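Fructose-bisphosphate aldolase (Plasmodium falciparum, PDB 4TR9) belongs to the class I fructose-bisphosphate aldolases, a family of enzymes built on the TIM-barrel fold, with four protein chains in the assembly. Local coordinates at residues Trp153-Val158 and His172-Gly177; Trp176-Tyr181 and Pro192-Glu197. All blocks are in the same frame, centred on the assembly; numbering follows the deposited sequence.

Contact 1 (Trp153-Val158 and His172-Gly177); sequences WRTVLV and HETAWG. With 38D (N'-[(E)-(2,4-dichlorophenyl)methylidene]-3,4-dihydroxybenzohydrazide), chain K.
Thr155 and Leu157 of strand 153-157 pack against Thr174 of helix 172-177, a buried strand-to-helix contact in which a barrel strand lies beneath the helix that follows it. The axes of the two segments approach to 9.0 Å and run nearly antiparallel, at 169°, and the backbones come nearest at Thr155 and Thr174. The two threonine side chains lie alongside each other, pointing opposite ways: CG2 of Thr155 lies 3.2 Å from OG1 of Thr174 and also meets its CG2. On the helix side, Thr174 has OG1 set beside the backbone N (chi1 -74°), from where it hydrogen-bonds to Ser170 O, one turn earlier. This bond satisfies the hydroxyl within the helix, while CG2 also faces the strand and receives CD1 of Leu157 at 3.7 Å.

At the other end of the contact the Trp153 indole approaches Gly177, its CZ2 lying 3.9 Å from Gly177 O. No direct hydrogen bond spans the segments; a water does so instead. It donates to Thr174 O at 2.9 Å and lies 2.9 Å from Thr155 OG1, while Trp153 NE1 donates to it only weakly, at 3.3 Å. The same Thr155 hydroxyl lies in the plane of the indole, at its edge.

Arg154 points to the opposite side of the strand. Extended from CG to NE, it brings CD to 3.4 Å from O03 of 38D; N11 of the ligand lies over one guanidinium face, and Val156 CG2 covers the other. Residues turned alternately to the covering helix and to the interior pocket, on a strand followed by an antiparallel helix, are characteristic of a beta-alpha-beta unit in a TIM barrel.

Contact 2 (Trp176-Tyr181 and Pro192-Glu197); sequences WGLARY and PIVEPE
The Tyr181 ring carries the flat-group packing against strand 192-197: Val194 N sits at its edge, close to the ring plane, whereas Pro192 CB and Ile193 O approach obliquely. Trp153, from the neighbouring strand, stacks with the same ring. The phenol and the proline cross at a slant, with Tyr181 CZ 3.7 Å from Pro192 CB. A chi1 of 139°, away from the staggered positions, swings the ring over to the strand although its CB does not point there. The hydroxyl thereby reaches the backbone: Ile193 N lies 2.7 Å from Tyr181 OH, but the N-H...O angle of 118° makes this a weak, strongly bent hydrogen bond despite its short length.

One helical turn earlier, Leu178 supplies the apolar half of the contact. Its CD1 meets Val194 CG1 at 3.7 Å and Pro196 CB at the same distance of 3.7 Å, so one methyl touches two strand residues, and the leucine crosses the proline at about a right angle. The other methyl, CD2, comes against the N-H side of the backbone, tilted out of the peptide plane, 3.6 Å from Glu195 N. Val194 offers CG1 because that branch is anti to the backbone N (chi1 180°). Helix 206-226 packs on Val194 and Pro196 as well, through Val220 and Leu217.

Glu195 behaves differently: its extended side chain leads away from the helix, and OE2 makes a weak hydrogen bond to O03 of 38D, while OE1 has long, weak ion pairs with Lys152 and Lys237. The chemistry is therefore divided across the strand. Towards the helix, hydrocarbon packing dominates and the hydrogen bond from Ile193 N to Tyr181 OH is weak and bent, which suggests that the two elements are held together mainly by apolar packing; the carboxylate of Glu195 is directed to the ligand pocket instead.

Contacts 1 and 2 are the two halves of one beta-alpha-beta unit: helix 168-187 covers both adjacent parallel strands, 150-157 and 191-198. The centres of the contacts are 7 Å apart, and Trp176 and Gly177 are common to both. Beneath the helix they merge, with Thr155 OG1 3.3 Å from Leu178 CD2 and Trp153 CE3 3.4 Å from Tyr181 CD1. Between the strands, Leu157 N and Glu197 O at 2.8 Å form a probable hydrogen bond. On the pocket side, Arg154 NE makes a 2.7 Å salt bridge to Glu197 OE1, tying Arg154 of contact 1 to the strand that presents Glu195 of contact 2; both pocket residues border 38D.

Contact 1 (Trp153-Val158 and His172-Gly177)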
loop_
_atom_site.group_PDB
_atom_site.type_symbol
_atom_site.label_atom_id
_atom_site.label_comp_id
_atom_site.label_asym_id
_atom_site.label_seq_id
_atom_site.Cartn_x
_atom_site.Cartn_y
_atom_site.Cartn_z
ATOM N N TRP A 153 -14.878 -18.256 6.935
ATOM C CA TRP A 153 -14.459 -17.131 7.765
ATOM C C TRP A 153 -15.215 -15.884 7.326
ATOM O O TRP A 153 -14.931 -15.317 6.271
ATOM C CB TRP A 153 -12.942 -16.940 7.650
ATOM C CG TRP A 153 -12.330 -15.741 8.341
ATOM C CD1 TRP A 153 -12.532 -14.425 8.040
ATOM C CD2 TRP A 153 -11.356 -15.764 9.393
ATOM N NE1 TRP A 153 -11.771 -13.627 8.861
ATOM C CE2 TRP A 153 -11.039 -14.425 9.699
ATOM C CE3 TRP A 153 -10.735 -16.786 10.121
ATOM C CZ2 TRP A 153 -10.125 -14.080 10.696
ATOM C CZ3 TRP A 153 -9.827 -16.443 11.109
ATOM C CH2 TRP A 153 -9.530 -15.102 11.388
ATOM N N ARG A 154 -16.184 -15.465 8.132
ATOM C CA ARG A 154 -17.078 -14.375 7.751
ATOM C C ARG A 154 -16.633 -13.016 8.283
ATOM O O ARG A 154 -16.444 -12.838 9.485
ATOM C CB ARG A 154 -18.500 -14.671 8.231
ATOM C CG ARG A 154 -19.487 -13.537 8.002
ATOM C CD ARG A 154 -20.893 -13.954 8.397
ATOM N NE ARG A 154 -21.860 -12.871 8.246
ATOM C CZ ARG A 154 -22.258 -12.080 9.238
ATOM N NH1 ARG A 154 -23.143 -11.121 9.008
ATOM N NH2 ARG A 154 -21.770 -12.249 10.460
ATOM N N THR A 155 -16.476 -12.060 7.374
ATOM C CA THR A 155 -16.172 -10.684 7.744
ATOM C C THR A 155 -17.305 -9.778 7.276
ATOM O O THR A 155 -17.978 -10.078 6.289
ATOM C CB THR A 155 -14.838 -10.210 7.141
ATOM O OG1 THR A 155 -13.901 -11.294 7.135
ATOM C CG2 THR A 155 -14.267 -9.057 7.952
ATOM N N VAL A 156 -17.518 -8.673 7.981
ATOM C CA VAL A 156 -18.657 -7.806 7.702
ATOM C C VAL A 156 -18.249 -6.358 7.440
ATOM O O VAL A 156 -17.516 -5.757 8.225
ATOM C CB VAL A 156 -19.671 -7.840 8.865
ATOM C CG1 VAL A 156 -20.732 -6.768 8.687
ATOM C CG2 VAL A 156 -20.307 -9.217 8.971
ATOM N N LEU A 157 -18.728 -5.810 6.327
ATOM C CA LEU A 157 -18.534 -4.398 6.012
ATOM C C LEU A 157 -19.881 -3.692 5.896
ATOM O O LEU A 157 -20.881 -4.301 5.515
ATOM C CB LEU A 157 -17.737 -4.226 4.716
ATOM C CG LEU A 157 -16.323 -4.808 4.662
ATOM C CD1 LEU A 157 -16.337 -6.243 4.151
ATOM C CD2 LEU A 157 -15.419 -3.936 3.804
ATOM N N VAL A 158 -19.901 -2.406 6.222
ATOM C CA VAL A 158 -21.133 -1.626 6.196
ATOM C C VAL A 158 -21.036 -0.492 5.182
ATOM O O VAL A 158 -20.019 0.196 5.112
ATOM C CB VAL A 158 -21.454 -1.042 7.590
ATOM C CG1 VAL A 158 -22.698 -0.169 7.539
ATOM C CG2 VAL A 158 -21.622 -2.159 8.608
ATOM N N HIS A 172 -9.208 -2.705 4.845
ATOM C CA HIS A 172 -7.901 -3.351 4.869
ATOM C C HIS A 172 -7.789 -4.389 5.982
ATOM O O HIS A 172 -7.151 -5.425 5.805
ATOM C CB HIS A 172 -6.785 -2.317 5.014
ATOM C CG HIS A 172 -5.429 -2.854 4.678
ATOM N ND1 HIS A 172 -5.128 -3.392 3.447
ATOM C CD2 HIS A 172 -4.297 -2.946 5.416
ATOM C CE1 HIS A 172 -3.869 -3.789 3.436
ATOM N NE2 HIS A 172 -3.341 -3.529 4.620
ATOM N N GLU A 173 -8.401 -4.109 7.128
ATOM C CA GLU A 173 -8.438 -5.081 8.216
ATOM C C GLU A 173 -9.242 -6.305 7.796
ATOM O O GLU A 173 -8.877 -7.440 8.110
ATOM C CB GLU A 173 -9.026 -4.459 9.487
ATOM C CG GLU A 173 -9.564 -5.467 10.502
ATOM C CD GLU A 173 -8.496 -6.394 11.066
ATOM O OE1 GLU A 173 -7.292 -6.126 10.872
ATOM O OE2 GLU A 173 -8.867 -7.400 11.709
ATOM N N THR A 174 -10.337 -6.065 7.081
ATOM C CA THR A 174 -11.137 -7.143 6.516
ATOM C C THR A 174 -10.306 -7.961 5.536
ATOM O O THR A 174 -10.259 -9.188 5.619
ATOM C CB THR A 174 -12.388 -6.601 5.798
ATOM O OG1 THR A 174 -13.352 -6.175 6.768
ATOM C CG2 THR A 174 -13.006 -7.671 4.911
ATOM N N ALA A 175 -9.642 -7.266 4.618
ATOM C CA ALA A 175 -8.856 -7.913 3.575
ATOM C C ALA A 175 -7.690 -8.715 4.147
ATOM O O ALA A 175 -7.477 -9.866 3.770
ATOM C CB ALA A 175 -8.346 -6.875 2.584
ATOM N N TRP A 176 -6.938 -8.105 5.058
ATOM C CA TRP A 176 -5.773 -8.762 5.639
ATOM C C TRP A 176 -6.186 -9.910 6.553
ATOM O O TRP A 176 -5.497 -10.929 6.633
ATOM C CB TRP A 176 -4.913 -7.758 6.412
ATOM C CG TRP A 176 -3.564 -8.297 6.773
ATOM C CD1 TRP A 176 -3.173 -8.790 7.985
ATOM C CD2 TRP A 176 -2.426 -8.410 5.909
ATOM N NE1 TRP A 176 -1.861 -9.197 7.930
ATOM C CE2 TRP A 176 -1.381 -8.975 6.665
ATOM C CE3 TRP A 176 -2.191 -8.086 4.569
ATOM C CZ2 TRP A 176 -0.120 -9.224 6.127
ATOM C CZ3 TRP A 176 -0.939 -8.334 4.036
ATOM C CH2 TRP A 176 0.081 -8.896 4.814
ATOM N N GLY A 177 -7.311 -9.740 7.240
ATOM C CA GLY A 177 -7.844 -10.779 8.102
ATOM C C GLY A 177 -8.214 -12.014 7.306
ATOM O O GLY A 177 -7.855 -13.134 7.672
HETATM N N12 38D K . -24.368 -14.252 13.112
HETATM C C13 38D K . -25.440 -13.394 12.693
HETATM C C15 38D K . -25.553 -12.597 15.054
HETATM C C17 38D K . -26.294 -10.395 15.633
HETATM C C20 38D K . -26.227 -11.050 13.329
HETATM C C01 38D K . -23.319 -16.268 9.442
HETATM C C02 38D K . -23.046 -16.895 8.226
HETATM O O03 38D K . -23.066 -16.178 7.011
HETATM C C04 38D K . -22.750 -18.251 8.209
HETATM C C05 38D K . -22.724 -18.973 9.389
HETATM C C06 38D K . -22.994 -18.352 10.596
HETATM O O07 38D K . -22.471 -18.912 6.991
HETATM C C08 38D K . -23.282 -17.004 10.620
HETATM C C09 38D K . -23.587 -16.355 11.974
HETATM O O10 38D K . -23.466 -17.006 13.005
HETATM N N11 38D K . -24.024 -14.986 11.976
HETATM C C14 38D K . -25.747 -12.307 13.718
HETATM C C16 38D K . -25.823 -11.639 16.019
HETATM CL CL1 38D K . -26.625 -9.210 16.865
HETATM C C19 38D K . -26.497 -10.092 14.298
HETATM CL CL2 38D K . -26.489 -10.648 11.653
HETATM O O HOH W 1 -11.257 -10.497 7.946
#

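Contact 2 (Trp176-Tyr181 and Pro192-Glu197)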
loop_
_atom_site.group_PDB
_atom_site.type_symbol
_atom_site.label_atom_id
_atom_site.label_comp_id
_atom_site.label_asym_id
_atom_site.label_seq_id
_atom_site.Cartn_x
_atom_site.Cartn_y
_atom_site.Cartn_z
ATOM N N TRP A 176 -6.938 -8.105 5.058
ATOM C CA TRP A 176 -5.773 -8.762 5.639
ATOM C C TRP A 176 -6.186 -9.910 6.553
ATOM O O TRP A 176 -5.497 -10.929 6.633
ATOM C CB TRP A 176 -4.913 -7.758 6.412
ATOM C CG TRP A 176 -3.564 -8.297 6.773
ATOM C CD1 TRP A 176 -3.173 -8.790 7.985
ATOM C CD2 TRP A 176 -2.426 -8.410 5.909
ATOM N NE1 TRP A 176 -1.861 -9.197 7.930
ATOM C CE2 TRP A 176 -1.381 -8.975 6.665
ATOM C CE3 TRP A 176 -2.191 -8.086 4.569
ATOM C CZ2 TRP A 176 -0.120 -9.224 6.127
ATOM C CZ3 TRP A 176 -0.939 -8.334 4.036
ATOM C CH2 TRP A 176 0.081 -8.896 4.814
ATOM N N GLY A 177 -7.311 -9.740 7.240
ATOM C CA GLY A 177 -7.844 -10.779 8.102
ATOM C C GLY A 177 -8.214 -12.014 7.306
ATOM O O GLY A 177 -7.855 -13.134 7.672
ATOM N N LEU A 178 -8.935 -11.804 6.208
ATOM C CA LEU A 178 -9.286 -12.885 5.297
ATOM C C LEU A 178 -8.032 -13.484 4.673
ATOM O O LEU A 178 -7.967 -14.685 4.412
ATOM C CB LEU A 178 -10.228 -12.381 4.202
ATOM C CG LEU A 178 -11.650 -12.006 4.621
ATOM C CD1 LEU A 178 -12.286 -11.093 3.586
ATOM C CD2 LEU A 178 -12.491 -13.255 4.817
ATOM N N ALA A 179 -7.037 -12.633 4.444
ATOM C CA ALA A 179 -5.788 -13.054 3.822
ATOM C C ALA A 179 -5.021 -14.040 4.697
ATOM O O ALA A 179 -4.593 -15.095 4.226
ATOM C CB ALA A 179 -4.923 -11.842 3.513
ATOM N N ARG A 180 -4.844 -13.690 5.967
ATOM C CA ARG A 180 -4.136 -14.547 6.912
ATOM C C ARG A 180 -4.852 -15.881 7.084
ATOM O O ARG A 180 -4.226 -16.941 7.057
ATOM C CB ARG A 180 -3.995 -13.849 8.267
ATOM C CG ARG A 180 -3.144 -12.593 8.232
ATOM C CD ARG A 180 -1.663 -12.919 8.124
ATOM N NE ARG A 180 -1.121 -13.457 9.370
ATOM C CZ ARG A 180 -0.817 -14.736 9.567
ATOM N NH1 ARG A 180 -0.329 -15.130 10.735
ATOM N NH2 ARG A 180 -0.997 -15.620 8.595
ATOM N N TYR A 181 -6.168 -15.816 7.253
ATOM C CA TYR A 181 -6.993 -17.002 7.443
ATOM C C TYR A 181 -6.857 -17.993 6.293
ATOM O O TYR A 181 -6.728 -19.196 6.512
ATOM C CB TYR A 181 -8.460 -16.596 7.612
ATOM C CG TYR A 181 -9.449 -17.492 6.896
ATOM C CD1 TYR A 181 -9.863 -18.695 7.455
ATOM C CD2 TYR A 181 -9.980 -17.125 5.663
ATOM C CE1 TYR A 181 -10.771 -19.511 6.804
ATOM C CE2 TYR A 181 -10.885 -17.935 5.005
ATOM C CZ TYR A 181 -11.277 -19.125 5.580
ATOM O OH TYR A 181 -12.182 -19.931 4.929
ATOM N N PRO A 192 -10.085 -22.584 1.836
ATOM C CA PRO A 192 -10.656 -21.418 2.512
ATOM C C PRO A 192 -11.772 -20.748 1.716
ATOM O O PRO A 192 -11.591 -20.427 0.540
ATOM C CB PRO A 192 -9.456 -20.482 2.654
ATOM C CG PRO A 192 -8.597 -20.809 1.480
ATOM C CD PRO A 192 -8.792 -22.278 1.199
ATOM N N ILE A 193 -12.919 -20.550 2.355
ATOM C CA ILE A 193 -13.990 -19.766 1.757
ATOM C C ILE A 193 -13.896 -18.328 2.253
ATOM O O ILE A 193 -14.225 -18.031 3.402
ATOM C CB ILE A 193 -15.379 -20.344 2.079
ATOM C CG1 ILE A 193 -15.531 -21.734 1.460
ATOM C CG2 ILE A 193 -16.470 -19.423 1.564
ATOM C CD1 ILE A 193 -16.924 -22.308 1.589
ATOM N N VAL A 194 -13.427 -17.443 1.381
ATOM C CA VAL A 194 -13.252 -16.039 1.729
ATOM C C VAL A 194 -14.579 -15.295 1.653
ATOM O O VAL A 194 -15.165 -15.165 0.580
ATOM C CB VAL A 194 -12.226 -15.360 0.806
ATOM C CG1 VAL A 194 -12.066 -13.895 1.177
ATOM C CG2 VAL A 194 -10.892 -16.086 0.879
ATOM N N GLU A 195 -15.050 -14.809 2.797
ATOM C CA GLU A 195 -16.343 -14.139 2.858
ATOM C C GLU A 195 -16.227 -12.696 3.343
ATOM O O GLU A 195 -16.284 -12.431 4.544
ATOM C CB GLU A 195 -17.301 -14.917 3.766
ATOM C CG GLU A 195 -18.709 -14.340 3.829
ATOM C CD GLU A 195 -19.611 -15.104 4.777
ATOM O OE1 GLU A 195 -19.190 -16.174 5.267
ATOM O OE2 GLU A 195 -20.741 -14.636 5.036
ATOM N N PRO A 196 -16.043 -11.757 2.403
ATOM C CA PRO A 196 -16.100 -10.326 2.707
ATOM C C PRO A 196 -17.510 -9.774 2.515
ATOM O O PRO A 196 -17.753 -9.014 1.578
ATOM C CB PRO A 196 -15.130 -9.723 1.691
ATOM C CG PRO A 196 -15.260 -10.622 0.503
ATOM C CD PRO A 196 -15.576 -12.006 1.028
ATOM N N GLU A 197 -18.430 -10.159 3.395
ATOM C CA GLU A 197 -19.827 -9.774 3.243
ATOM C C GLU A 197 -20.052 -8.284 3.459
ATOM O O GLU A 197 -19.724 -7.738 4.513
ATOM C CB GLU A 197 -20.715 -10.562 4.207
ATOM C CG GLU A 197 -22.186 -10.176 4.118
ATOM C CD GLU A 197 -23.046 -10.892 5.138
ATOM O OE1 GLU A 197 -22.494 -11.670 5.944
ATOM O OE2 GLU A 197 -24.276 -10.674 5.135
#